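Local coordinates for cyclin-dependent kinase inhibitor 3 (Homo sapiens, PDB 1FPZ), which removes phosphate from phosphotyrosine, phosphoserine and phosphothreonine in proteins, among them cyclin-dependent kinase CDK2, and may take part in cell-cycle regulation, at residues Ile29-Leu34 against Tyr133-Ile138; His106-Gly111 against Leu144-Leu149. The protein carries 1 engineered substitution. All blocks are in the same frame, centred on the assembly; numbering follows the deposited sequence.

Contact 1: residues Ile29-Leu34 against Tyr133-Ile138; sequences ISWLSL and YRKTLI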
loop_
_atom_site.group_PDB
_atom_site.type_symbol
_atom_site.label_atom_id
_atom_site.label_comp_id
_atom_site.label_asym_id
_atom_site.label_seq_id
_atom_site.Cartn_x
_atom_site.Cartn_y
_atom_site.Cartn_z
ATOM N N ILE A 29 -2.944 -9.096 -7.782
ATOM C CA ILE A 29 -2.728 -8.727 -6.394
ATOM C C ILE A 29 -1.686 -9.683 -5.819
ATOM O O ILE A 29 -1.827 -10.904 -5.941
ATOM C CB ILE A 29 -4.026 -8.898 -5.591
ATOM C CG1 ILE A 29 -5.172 -8.171 -6.290
ATOM C CG2 ILE A 29 -3.839 -8.413 -4.160
ATOM C CD1 ILE A 29 -6.509 -8.312 -5.591
ATOM N N SER A 30 -0.635 -9.131 -5.222
ATOM C CA SER A 30 0.416 -9.925 -4.587
ATOM C C SER A 30 0.076 -9.961 -3.104
ATOM O O SER A 30 0.161 -8.942 -2.419
ATOM C CB SER A 30 1.753 -9.258 -4.791
ATOM O OG SER A 30 2.025 -9.131 -6.170
ATOM N N TRP A 31 -0.309 -11.129 -2.610
ATOM C CA TRP A 31 -0.712 -11.253 -1.221
ATOM C C TRP A 31 0.409 -11.536 -0.206
ATOM O O TRP A 31 1.031 -12.603 -0.238
ATOM C CB TRP A 31 -1.816 -12.311 -1.127
ATOM C CG TRP A 31 -3.121 -11.949 -1.847
ATOM C CD1 TRP A 31 -3.582 -12.460 -3.027
ATOM C CD2 TRP A 31 -4.137 -11.053 -1.379
ATOM N NE1 TRP A 31 -4.824 -11.948 -3.319
ATOM C CE2 TRP A 31 -5.188 -11.079 -2.326
ATOM C CE3 TRP A 31 -4.260 -10.230 -0.248
ATOM C CZ2 TRP A 31 -6.350 -10.314 -2.180
ATOM C CZ3 TRP A 31 -5.412 -9.471 -0.097
ATOM C CH2 TRP A 31 -6.447 -9.519 -1.063
ATOM N N LEU A 32 0.631 -10.582 0.705
ATOM C CA LEU A 32 1.670 -10.702 1.729
ATOM C C LEU A 32 1.183 -11.417 2.999
ATOM O O LEU A 32 0.224 -10.981 3.636
ATOM C CB LEU A 32 2.180 -9.317 2.117
ATOM C CG LEU A 32 3.199 -9.233 3.279
ATOM C CD1 LEU A 32 4.530 -9.872 2.852
ATOM C CD2 LEU A 32 3.478 -7.762 3.604
ATOM N N SER A 33 1.843 -12.506 3.371
ATOM C CA SER A 33 1.445 -13.201 4.591
ATOM C C SER A 33 1.990 -12.416 5.775
ATOM O O SER A 33 3.117 -11.932 5.736
ATOM C CB SER A 33 2.000 -14.619 4.611
ATOM O OG SER A 33 2.162 -15.062 5.947
ATOM N N LEU A 34 1.183 -12.265 6.813
ATOM C CA LEU A 34 1.627 -11.525 7.992
ATOM C C LEU A 34 1.997 -12.486 9.156
ATOM O O LEU A 34 2.241 -12.060 10.287
ATOM C CB LEU A 34 0.520 -10.534 8.397
ATOM C CG LEU A 34 0.108 -9.457 7.369
ATOM C CD1 LEU A 34 -1.119 -8.697 7.835
ATOM C CD2 LEU A 34 1.232 -8.497 7.141
ATOM N N TYR A 133 -10.946 -8.058 10.308
ATOM C CA TYR A 133 -10.927 -9.131 9.314
ATOM C C TYR A 133 -11.356 -8.646 7.930
ATOM O O TYR A 133 -11.952 -9.384 7.147
ATOM C CB TYR A 133 -11.813 -10.298 9.788
ATOM C CG TYR A 133 -11.340 -10.914 11.099
ATOM C CD1 TYR A 133 -11.153 -10.120 12.230
ATOM C CD2 TYR A 133 -11.053 -12.279 11.201
ATOM C CE1 TYR A 133 -10.695 -10.652 13.416
ATOM C CE2 TYR A 133 -10.591 -12.824 12.402
ATOM C CZ TYR A 133 -10.417 -11.996 13.501
ATOM O OH TYR A 133 -9.979 -12.495 14.702
ATOM N N ARG A 134 -11.023 -7.397 7.624
ATOM C CA ARG A 134 -11.375 -6.815 6.337
ATOM C C ARG A 134 -10.390 -7.133 5.214
ATOM O O ARG A 134 -9.187 -6.879 5.335
ATOM C CB ARG A 134 -11.488 -5.292 6.470
ATOM C CG ARG A 134 -12.708 -4.824 7.242
ATOM C CD ARG A 134 -13.972 -5.330 6.567
ATOM N NE ARG A 134 -14.330 -4.581 5.359
ATOM C CZ ARG A 134 -15.103 -3.501 5.358
ATOM N NH1 ARG A 134 -15.387 -2.890 4.224
ATOM N NH2 ARG A 134 -15.599 -3.035 6.495
ATOM N N LYS A 135 -10.900 -7.670 4.116
ATOM C CA LYS A 135 -10.041 -7.959 2.986
ATOM C C LYS A 135 -9.458 -6.620 2.550
ATOM O O LYS A 135 -10.164 -5.775 1.985
ATOM C CB LYS A 135 -10.853 -8.567 1.849
ATOM C CG LYS A 135 -10.042 -8.815 0.582
ATOM C CD LYS A 135 -10.656 -9.927 -0.229
ATOM C CE LYS A 135 -9.800 -10.271 -1.436
ATOM N NZ LYS A 135 -10.051 -11.674 -1.902
ATOM N N THR A 136 -8.170 -6.425 2.798
ATOM C CA THR A 136 -7.528 -5.159 2.465
ATOM C C THR A 136 -6.454 -5.185 1.365
ATOM O O THR A 136 -5.579 -6.046 1.340
ATOM C CB THR A 136 -6.923 -4.581 3.723
ATOM O OG1 THR A 136 -7.952 -4.448 4.700
ATOM C CG2 THR A 136 -6.282 -3.231 3.468
ATOM N N LEU A 137 -6.504 -4.185 0.490
ATOM C CA LEU A 137 -5.572 -4.040 -0.622
ATOM C C LEU A 137 -4.919 -2.636 -0.646
ATOM O O LEU A 137 -5.605 -1.630 -0.400
ATOM C CB LEU A 137 -6.345 -4.246 -1.909
ATOM C CG LEU A 137 -5.904 -3.449 -3.116
ATOM C CD1 LEU A 137 -4.660 -4.079 -3.698
ATOM C CD2 LEU A 137 -7.063 -3.405 -4.133
ATOM N N ILE A 138 -3.611 -2.557 -0.953
ATOM C CA ILE A 138 -2.944 -1.252 -1.011
ATOM C C ILE A 138 -2.197 -1.088 -2.328
ATOM O O ILE A 138 -1.679 -2.045 -2.876
ATOM C CB ILE A 138 -1.968 -1.036 0.184
ATOM C CG1 ILE A 138 -0.601 -1.691 -0.076
ATOM C CG2 ILE A 138 -2.561 -1.668 1.435
ATOM C CD1 ILE A 138 0.316 -1.659 1.113
#
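Lys135 passes its methylenes across the outer corner (CH2, CZ2) of the Trp31 six-membered ring, the two side chains crossing at about a right angle. CB of Lys135 stands back from the indole. With CG anti to the backbone N (chi1 176°) and the chain extended beyond it, the lysine carries its outer carbons past that corner: CG lies 4.0 Å from Trp31 CH2, CD stays slightly farther off, and CE closes to 3.5 Å from Trp31 CH2 and the same from Trp31 CZ2. NZ, 4.0 Å from Trp31 CZ2, goes on to a hydrogen bond with Cys70 O; the ring meets mainly the aliphatic part of the lysine. Trp31 CZ3 also nears the backbone, 3.7 Å from Thr136 O. One face of the indole carries the methyl CG2 of Ile29, 3.5 Å above the plane and over its centre; this methyl lies 4.4 Å from Leu137 CD1. With the indole of Trp31 cut back to an alanine, the Lys135 methylenes would probably lose their apolar neighbour and the Ile29 methyl the ring it sits on. No hydrogen bond joins the two segments, because strand 42-46 lies between strands 30-33 and 136-139. The contact thus spans a neighbouring strand in the mixed central sheet of the protein-tyrosine phosphatase fold, from the edge strand 30-33 to the one leading into the phosphate-binding loop.

Contact 2: residues His106-Gly111 against Leu144-Leu149; sequences HPIADG and LGRSCL. With SO4 (sulfate ion), chain G.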
loop_
_atom_site.group_PDB
_atom_site.type_symbol
_atom_site.label_atom_id
_atom_site.label_comp_id
_atom_site.label_asym_id
_atom_site.label_seq_id
_atom_site.Cartn_x
_atom_site.Cartn_y
_atom_site.Cartn_z
ATOM N N HIS A 106 -4.158 8.348 1.029
ATOM C CA HIS A 106 -3.093 8.979 1.790
ATOM C C HIS A 106 -1.923 9.246 0.856
ATOM O O HIS A 106 -0.913 8.508 0.859
ATOM C CB HIS A 106 -2.606 8.068 2.905
ATOM C CG HIS A 106 -3.670 7.663 3.862
ATOM N ND1 HIS A 106 -3.841 8.271 5.083
ATOM C CD2 HIS A 106 -4.610 6.697 3.788
ATOM C CE1 HIS A 106 -4.837 7.692 5.726
ATOM N NE2 HIS A 106 -5.319 6.730 4.963
ATOM N N PRO A 107 -2.029 10.306 0.053
ATOM C CA PRO A 107 -0.959 10.655 -0.893
ATOM C C PRO A 107 0.471 10.741 -0.334
ATOM O O PRO A 107 0.717 11.377 0.678
ATOM C CB PRO A 107 -1.444 11.981 -1.502
ATOM C CG PRO A 107 -2.408 12.529 -0.484
ATOM C CD PRO A 107 -3.123 11.294 0.023
ATOM N N ILE A 108 1.405 10.047 -0.983
ATOM C CA ILE A 108 2.808 10.095 -0.592
ATOM C C ILE A 108 3.558 10.396 -1.884
ATOM O O ILE A 108 3.251 9.859 -2.956
ATOM C CB ILE A 108 3.308 8.771 0.005
ATOM C CG1 ILE A 108 2.428 8.351 1.181
ATOM C CG2 ILE A 108 4.717 8.950 0.538
ATOM C CD1 ILE A 108 2.884 7.055 1.852
ATOM N N ALA A 109 4.503 11.313 -1.786
ATOM C CA ALA A 109 5.284 11.735 -2.931
ATOM C C ALA A 109 5.996 10.581 -3.636
ATOM O O ALA A 109 6.678 9.794 -2.996
ATOM C CB ALA A 109 6.289 12.764 -2.475
ATOM N N ASP A 110 5.837 10.494 -4.955
ATOM C CA ASP A 110 6.497 9.449 -5.738
ATOM C C ASP A 110 7.985 9.446 -5.388
ATOM O O ASP A 110 8.668 10.453 -5.543
ATOM C CB ASP A 110 6.317 9.710 -7.239
ATOM C CG ASP A 110 7.039 8.695 -8.096
ATOM O OD1 ASP A 110 8.216 8.403 -7.799
ATOM O OD2 ASP A 110 6.435 8.198 -9.072
ATOM N N GLY A 111 8.478 8.308 -4.912
ATOM C CA GLY A 111 9.871 8.215 -4.532
ATOM C C GLY A 111 10.099 8.796 -3.154
ATOM O O GLY A 111 11.217 8.792 -2.652
ATOM N N LEU A 144 5.527 -0.688 -5.790
ATOM C CA LEU A 144 6.908 -1.030 -5.559
ATOM C C LEU A 144 7.676 0.139 -4.996
ATOM O O LEU A 144 8.268 0.904 -5.744
ATOM C CB LEU A 144 7.509 -1.454 -6.894
ATOM C CG LEU A 144 8.982 -1.813 -6.939
ATOM C CD1 LEU A 144 9.166 -3.184 -6.330
ATOM C CD2 LEU A 144 9.462 -1.805 -8.382
ATOM N N GLY A 145 7.660 0.295 -3.679
ATOM C CA GLY A 145 8.399 1.391 -3.094
ATOM C C GLY A 145 7.569 2.083 -2.057
ATOM O O GLY A 145 7.784 1.906 -0.854
ATOM N N ARG A 146 6.631 2.898 -2.518
ATOM C CA ARG A 146 5.772 3.580 -1.587
ATOM C C ARG A 146 4.927 2.507 -0.907
ATOM O O ARG A 146 4.816 2.500 0.310
ATOM C CB ARG A 146 4.921 4.622 -2.328
ATOM C CG ARG A 146 5.722 5.894 -2.708
ATOM C CD ARG A 146 4.872 6.969 -3.403
ATOM N NE ARG A 146 4.558 6.607 -4.780
ATOM C CZ ARG A 146 3.852 7.360 -5.611
ATOM N NH1 ARG A 146 3.375 8.539 -5.198
ATOM N NH2 ARG A 146 3.615 6.937 -6.850
ATOM N N SER A 147 4.373 1.580 -1.681
ATOM C CA SER A 147 3.548 0.522 -1.096
ATOM C C SER A 147 4.335 -0.425 -0.211
ATOM O O SER A 147 3.851 -0.821 0.851
ATOM C CB SER A 147 2.842 -0.291 -2.178
ATOM O OG SER A 147 1.812 0.460 -2.763
ATOM N N CYS A 148 5.550 -0.782 -0.634
ATOM C CA CYS A 148 6.376 -1.685 0.161
ATOM C C CYS A 148 6.857 -0.982 1.401
ATOM O O CYS A 148 7.061 -1.606 2.448
ATOM C CB CYS A 148 7.570 -2.158 -0.642
ATOM S SG CYS A 148 7.049 -2.877 -2.157
ATOM N N LEU A 149 7.029 0.333 1.290
ATOM C CA LEU A 149 7.468 1.135 2.427
ATOM C C LEU A 149 6.415 1.041 3.538
ATOM O O LEU A 149 6.741 0.775 4.698
ATOM C CB LEU A 149 7.653 2.596 1.997
ATOM C CG LEU A 149 8.102 3.648 3.000
ATOM C CD1 LEU A 149 9.602 3.625 3.139
ATOM C CD2 LEU A 149 7.670 5.008 2.507
HETATM S S SO4 G . 6.291 3.565 -5.954
HETATM O O1 SO4 G . 6.047 4.860 -5.341
HETATM O O2 SO4 G . 7.735 3.505 -6.240
HETATM O O3 SO4 G . 5.441 3.421 -7.163
HETATM O O4 SO4 G . 6.024 2.484 -4.992
#
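Arg146 reaches the Ile108 carbonyl with the edge of its guanidinium group: NH1 donates to Ile108 O at 2.6 Å, with the oxygen only 5° out of the guanidinium plane. A bend at chi3 (-74°) turns the group there, while CD packs 4.2 Å from Ile108 CB. Asp110 comes from another side. Its CA sits over one guanidinium face, 3.2 Å above the plane and toward the rim, and its side chain crosses the arginine at about a right angle. The carboxylate plane is turned 38° from the guanidinium, and OD2 lies well out of the guanidinium plane; with Asp110 OD2 3.8 Å from Arg146 NH2, the salt bridge is long and one of charges only. Glu83 pairs with NH1 as well and would help hold the group. From the edge NE points to sulfate O1, and the backbone N of Arg146 to O4; both oxygens sit too close to neighbours in the model, so their exact places are doubtful. A sulfate, probably from the crystallisation liquor, beside an arginine and backbone N-H groups at a helix start is typical of the phosphate-binding P-loop of protein-tyrosine phosphatases, here flanked at Arg146 by a loop that probably corresponds to the WPD loop of relatives.

How the contacts relate
Contact 1 lies largely buried across the central sheet, whereas contact 2 is only partly buried, at the mouth of the phosphate site. Their centres are about 17 Å apart, yet they share one structural unit: strand 136-139 of contact 1 runs through the loop with the engineered Ser140, at the predicted active-site position, into helix 146-158 of contact 2. The two also touch directly, Ile138 CD1 packing 3.6 Å from Ser147 O. Between 29-34 and 133-138 the meeting is of methyls, methylenes and an indole; between 106-111 and 144-149 it centres on a guanidinium group bonded to a carbonyl, with a carboxylate at long range and an anion beside it.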